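Local structure of prophenoloxidase b (Marsupenaeus japonicus, 3WKY) at residues L14-L25 against A100-S109. The protein is a haemolymph prophenoloxidase, the precursor of a type 3 copper enzyme that probably hydroxylates monophenols and oxidises o-diphenols. Sequence-based numbering, arbitrary orientation. Where two conformers were deposited one is given.
Sequences LFYLPYESTSTL and AIMVKDHVNS
Lys104 extends its side chain past Thr22, toward the turn at Leu17-Glu20. The chain is extended as far as CE, with CG anti to the backbone N (chi1 -179°), passes alongside Thr22 OG1 and bends only at the last torsion, which carries NZ in among backbone carbonyls. Glu20 O lies 3.1 Å from NZ, but at a poor angle for a hydrogen bond; Leu17 O is also near, and water 1 accepts from NZ and donates to Pro18 O. The Leu25 side chain crosses that of Lys104 at about a right angle, CD2 touching CE. The apolar, tightly packed side continues at Leu14, whose branches divide between two partners: CD1 meets Ala100 CB, and CD2 presses on Ile101 CD1 at 3.5 Å. Leu116 of helix 109-122 also touches Leu14. The contact joins residues 14-25, leading into helix 22-29, to residues 100-109, which fall in the all-alpha region of the hemocyanin family. Toward Asp105 the packing gives way to water. Here Thr22 N, in the first turn of a helix N-capped by Ser21, donates almost straight (174°) to Asp105 OD1, on the syn side at 3.0 Å, tilted 26° out of the carboxylate plane. Water 4 joins Ser23 N to Asp105 OD2, which also accepts from Thr47 N. Water 3 links Thr22 OG1, Ile101 O and Asp105 N, donating to Ile101 O at 2.6 Å and accepting from Asp105 N.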
loop_
_atom_site.group_PDB
_atom_site.type_symbol
_atom_site.label_atom_id
_atom_site.label_comp_id
_atom_site.label_asym_id
_atom_site.label_seq_id
_atom_site.Cartn_x
_atom_site.Cartn_y
_atom_site.Cartn_z
ATOM N N LEU A 14 0.950 41.965 38.758
ATOM C CA LEU A 14 1.756 41.918 37.542
ATOM C C LEU A 14 1.278 40.820 36.591
ATOM O O LEU A 14 1.565 40.866 35.398
ATOM C CB LEU A 14 3.223 41.691 37.888
ATOM C CG LEU A 14 3.795 42.606 38.969
ATOM C CD1 LEU A 14 5.108 42.049 39.497
ATOM C CD2 LEU A 14 3.992 44.003 38.433
ATOM N N PHE A 15 0.558 39.838 37.128
ATOM C CA PHE A 15 0.030 38.730 36.331
ATOM C C PHE A 15 -1.199 39.163 35.543
ATOM O O PHE A 15 -1.599 38.493 34.586
ATOM C CB PHE A 15 -0.387 37.569 37.248
ATOM C CG PHE A 15 0.764 36.838 37.907
ATOM C CD1 PHE A 15 1.320 37.301 39.098
ATOM C CD2 PHE A 15 1.252 35.649 37.364
ATOM C CE1 PHE A 15 2.361 36.615 39.714
ATOM C CE2 PHE A 15 2.294 34.953 37.978
ATOM C CZ PHE A 15 2.853 35.437 39.153
ATOM N N TYR A 16 -1.809 40.275 35.952
ATOM C CA TYR A 16 -3.115 40.671 35.412
ATOM C C TYR A 16 -3.071 41.345 34.036
ATOM O O TYR A 16 -2.050 41.905 33.640
ATOM C CB TYR A 16 -3.860 41.560 36.410
ATOM C CG TYR A 16 -4.280 40.825 37.657
ATOM C CD1 TYR A 16 -4.214 39.438 37.718
ATOM C CD2 TYR A 16 -4.743 41.509 38.771
ATOM C CE1 TYR A 16 -4.592 38.751 38.855
ATOM C CE2 TYR A 16 -5.128 40.828 39.916
ATOM C CZ TYR A 16 -5.046 39.447 39.949
ATOM O OH TYR A 16 -5.422 38.754 41.077
ATOM N N LEU A 17 -4.200 41.264 33.327
ATOM C CA LEU A 17 -4.366 41.847 31.993
ATOM C C LEU A 17 -3.125 41.693 31.107
ATOM O O LEU A 17 -2.573 42.686 30.640
ATOM C CB LEU A 17 -4.747 43.331 32.118
ATOM C CG LEU A 17 -5.953 43.649 33.006
ATOM C CD1 LEU A 17 -6.235 45.156 33.014
ATOM C CD2 LEU A 17 -7.198 42.878 32.581
ATOM N N PRO A 18 -2.675 40.441 30.881
ATOM C CA PRO A 18 -1.385 40.236 30.210
ATOM C C PRO A 18 -1.354 40.672 28.743
ATOM O O PRO A 18 -0.262 40.845 28.198
ATOM C CB PRO A 18 -1.161 38.715 30.336
ATOM C CG PRO A 18 -2.527 38.138 30.506
ATOM C CD PRO A 18 -3.307 39.167 31.281
ATOM N N TYR A 19 -2.514 40.844 28.113
ATOM C CA TYR A 19 -2.535 41.287 26.719
ATOM C C TYR A 19 -2.650 42.805 26.597
ATOM O O TYR A 19 -2.672 43.340 25.487
ATOM C CB TYR A 19 -3.687 40.641 25.958
ATOM C CG TYR A 19 -3.608 39.133 25.871
ATOM C CD1 TYR A 19 -2.774 38.513 24.947
ATOM C CD2 TYR A 19 -4.382 38.331 26.700
ATOM C CE1 TYR A 19 -2.708 37.129 24.861
ATOM C CE2 TYR A 19 -4.328 36.953 26.619
ATOM C CZ TYR A 19 -3.490 36.358 25.696
ATOM O OH TYR A 19 -3.442 34.983 25.617
ATOM N N GLU A 20 -2.743 43.498 27.727
ATOM C CA GLU A 20 -2.857 44.956 27.694
ATOM C C GLU A 20 -1.507 45.596 27.970
ATOM O O GLU A 20 -0.597 44.940 28.472
ATOM C CB GLU A 20 -3.910 45.448 28.689
ATOM C CG GLU A 20 -5.303 44.845 28.494
ATOM C CD GLU A 20 -5.950 45.232 27.171
ATOM O OE1 GLU A 20 -5.535 46.245 26.573
ATOM O OE2 GLU A 20 -6.883 44.527 26.729
ATOM N N SER A 21 -1.367 46.870 27.617
ATOM C CA SER A 21 -0.125 47.587 27.878
ATOM C C SER A 21 0.080 47.763 29.375
ATOM O O SER A 21 -0.864 47.656 30.160
ATOM C CB SER A 21 -0.153 48.970 27.224
ATOM O OG SER A 21 -1.089 49.804 27.882
ATOM N N THR A 22 1.322 48.027 29.765
ATOM C CA THR A 22 1.634 48.329 31.156
ATOM C C THR A 22 0.880 49.590 31.597
ATOM O O THR A 22 0.418 49.685 32.736
ATOM C CB THR A 22 3.144 48.525 31.355
ATOM O OG1 THR A 22 3.848 47.407 30.795
ATOM C CG2 THR A 22 3.484 48.645 32.839
ATOM N N SER A 23 0.742 50.547 30.681
ATOM C CA SER A 23 0.005 51.776 30.974
ATOM C C SER A 23 -1.456 51.506 31.336
ATOM O O SER A 23 -1.979 52.080 32.290
ATOM C CB SER A 23 0.086 52.751 29.799
ATOM O OG SER A 23 1.404 53.230 29.621
ATOM N N THR A 24 -2.108 50.629 30.576
ATOM C CA THR A 24 -3.502 50.275 30.833
ATOM C C THR A 24 -3.648 49.593 32.191
ATOM O O THR A 24 -4.597 49.849 32.939
ATOM C CB THR A 24 -4.055 49.331 29.741
ATOM O OG1 THR A 24 -4.051 49.999 28.474
ATOM C CG2 THR A 24 -5.475 48.895 30.069
ATOM N N LEU A 25 -2.705 48.715 32.507
ATOM C CA LEU A 25 -2.747 48.000 33.775
ATOM C C LEU A 25 -2.499 48.972 34.926
ATOM O O LEU A 25 -3.202 48.947 35.939
ATOM C CB LEU A 25 -1.703 46.878 33.791
ATOM C CG LEU A 25 -1.578 46.085 35.097
ATOM C CD1 LEU A 25 -2.812 45.237 35.347
ATOM C CD2 LEU A 25 -0.314 45.226 35.093
ATOM N N ALA A 100 9.861 44.032 36.510
ATOM C CA ALA A 100 8.670 43.495 35.853
ATOM C C ALA A 100 7.903 44.582 35.102
ATOM O O ALA A 100 7.635 44.447 33.907
ATOM C CB ALA A 100 7.764 42.819 36.871
ATOM N N ILE A 101 7.544 45.649 35.814
ATOM C CA ILE A 101 6.811 46.774 35.230
ATOM C C ILE A 101 7.543 47.382 34.030
ATOM O O ILE A 101 6.923 47.703 33.016
ATOM C CB ILE A 101 6.547 47.873 36.285
ATOM C CG1 ILE A 101 5.538 47.387 37.325
ATOM C CG2 ILE A 101 6.036 49.147 35.625
ATOM C CD1 ILE A 101 4.174 47.081 36.746
ATOM N N MET A 102 8.862 47.522 34.138
ATOM C CA MET A 102 9.647 48.112 33.056
ATOM C C MET A 102 9.722 47.225 31.809
ATOM O O MET A 102 9.671 47.723 30.681
ATOM C CB MET A 102 11.066 48.451 33.532
ATOM C CG MET A 102 11.939 49.081 32.449
ATOM S SD MET A 102 13.513 49.744 33.045
ATOM C CE MET A 102 12.914 50.966 34.216
ATOM N N VAL A 103 9.842 45.915 32.015
ATOM C CA VAL A 103 10.097 44.993 30.907
ATOM C C VAL A 103 8.812 44.492 30.235
ATOM O O VAL A 103 8.845 44.000 29.105
ATOM C CB VAL A 103 10.967 43.796 31.367
ATOM C CG1 VAL A 103 10.116 42.752 32.068
ATOM C CG2 VAL A 103 11.694 43.182 30.194
ATOM N N LYS A 104 7.687 44.647 30.925
ATOM C CA LYS A 104 6.419 44.060 30.503
ATOM C C LYS A 104 5.981 44.435 29.085
ATOM O O LYS A 104 5.448 43.589 28.360
ATOM C CB LYS A 104 5.318 44.418 31.497
ATOM C CG LYS A 104 3.966 43.834 31.158
ATOM C CD LYS A 104 2.917 44.306 32.141
ATOM C CE LYS A 104 1.671 43.453 32.069
ATOM N NZ LYS A 104 0.766 43.750 30.931
ATOM N N ASP A 105 6.206 45.687 28.686
ATOM C CA ASP A 105 5.834 46.141 27.341
ATOM C C ASP A 105 6.723 45.575 26.235
ATOM O O ASP A 105 6.401 45.698 25.055
ATOM C CB ASP A 105 5.887 47.674 27.254
ATOM C CG ASP A 105 4.665 48.342 27.848
ATOM O OD1 ASP A 105 3.553 47.784 27.732
ATOM O OD2 ASP A 105 4.818 49.444 28.423
ATOM N N HIS A 106 7.842 44.966 26.615
ATOM C CA HIS A 106 8.888 44.624 25.664
ATOM C C HIS A 106 9.106 43.128 25.486
ATOM O O HIS A 106 9.947 42.718 24.683
ATOM C CB HIS A 106 10.195 45.285 26.096
ATOM C CG HIS A 106 10.062 46.759 26.318
ATOM N ND1 HIS A 106 10.275 47.683 25.318
ATOM C CD2 HIS A 106 9.692 47.465 27.414
ATOM C CE1 HIS A 106 10.063 48.898 25.794
ATOM N NE2 HIS A 106 9.706 48.793 27.062
ATOM N N VAL A 107 8.356 42.325 26.234
ATOM C CA VAL A 107 8.484 40.871 26.173
ATOM C C VAL A 107 7.161 40.225 25.793
ATOM O O VAL A 107 6.087 40.763 26.085
ATOM C CB VAL A 107 8.946 40.275 27.522
ATOM C CG1 VAL A 107 10.399 40.606 27.789
ATOM C CG2 VAL A 107 8.073 40.780 28.645
ATOM N N ASN A 108 7.245 39.083 25.113
ATOM C CA ASN A 108 6.089 38.257 24.792
ATOM C C ASN A 108 5.287 38.007 26.082
ATOM O O ASN A 108 5.865 37.675 27.115
ATOM C CB ASN A 108 6.609 36.944 24.183
ATOM C CG ASN A 108 5.521 35.932 23.950
ATOM O OD1 ASN A 108 5.011 35.339 24.896
ATOM N ND2 ASN A 108 5.172 35.707 22.680
ATOM N N SER A 109 3.967 38.185 26.044
ATOM C CA SER A 109 3.205 38.133 27.284
ATOM C C SER A 109 3.190 36.748 27.926
ATOM O O SER A 109 3.236 36.648 29.152
ATOM C CB SER A 109 1.788 38.687 27.108
ATOM O OG SER A 109 1.126 38.085 26.016
HETATM O O HOH W 1 2.206 41.505 29.162
HETATM O O HOH W 2 2.179 45.150 28.822
HETATM O O HOH W 3 6.329 47.777 30.483
HETATM O O HOH W 4 2.496 50.867 28.596
#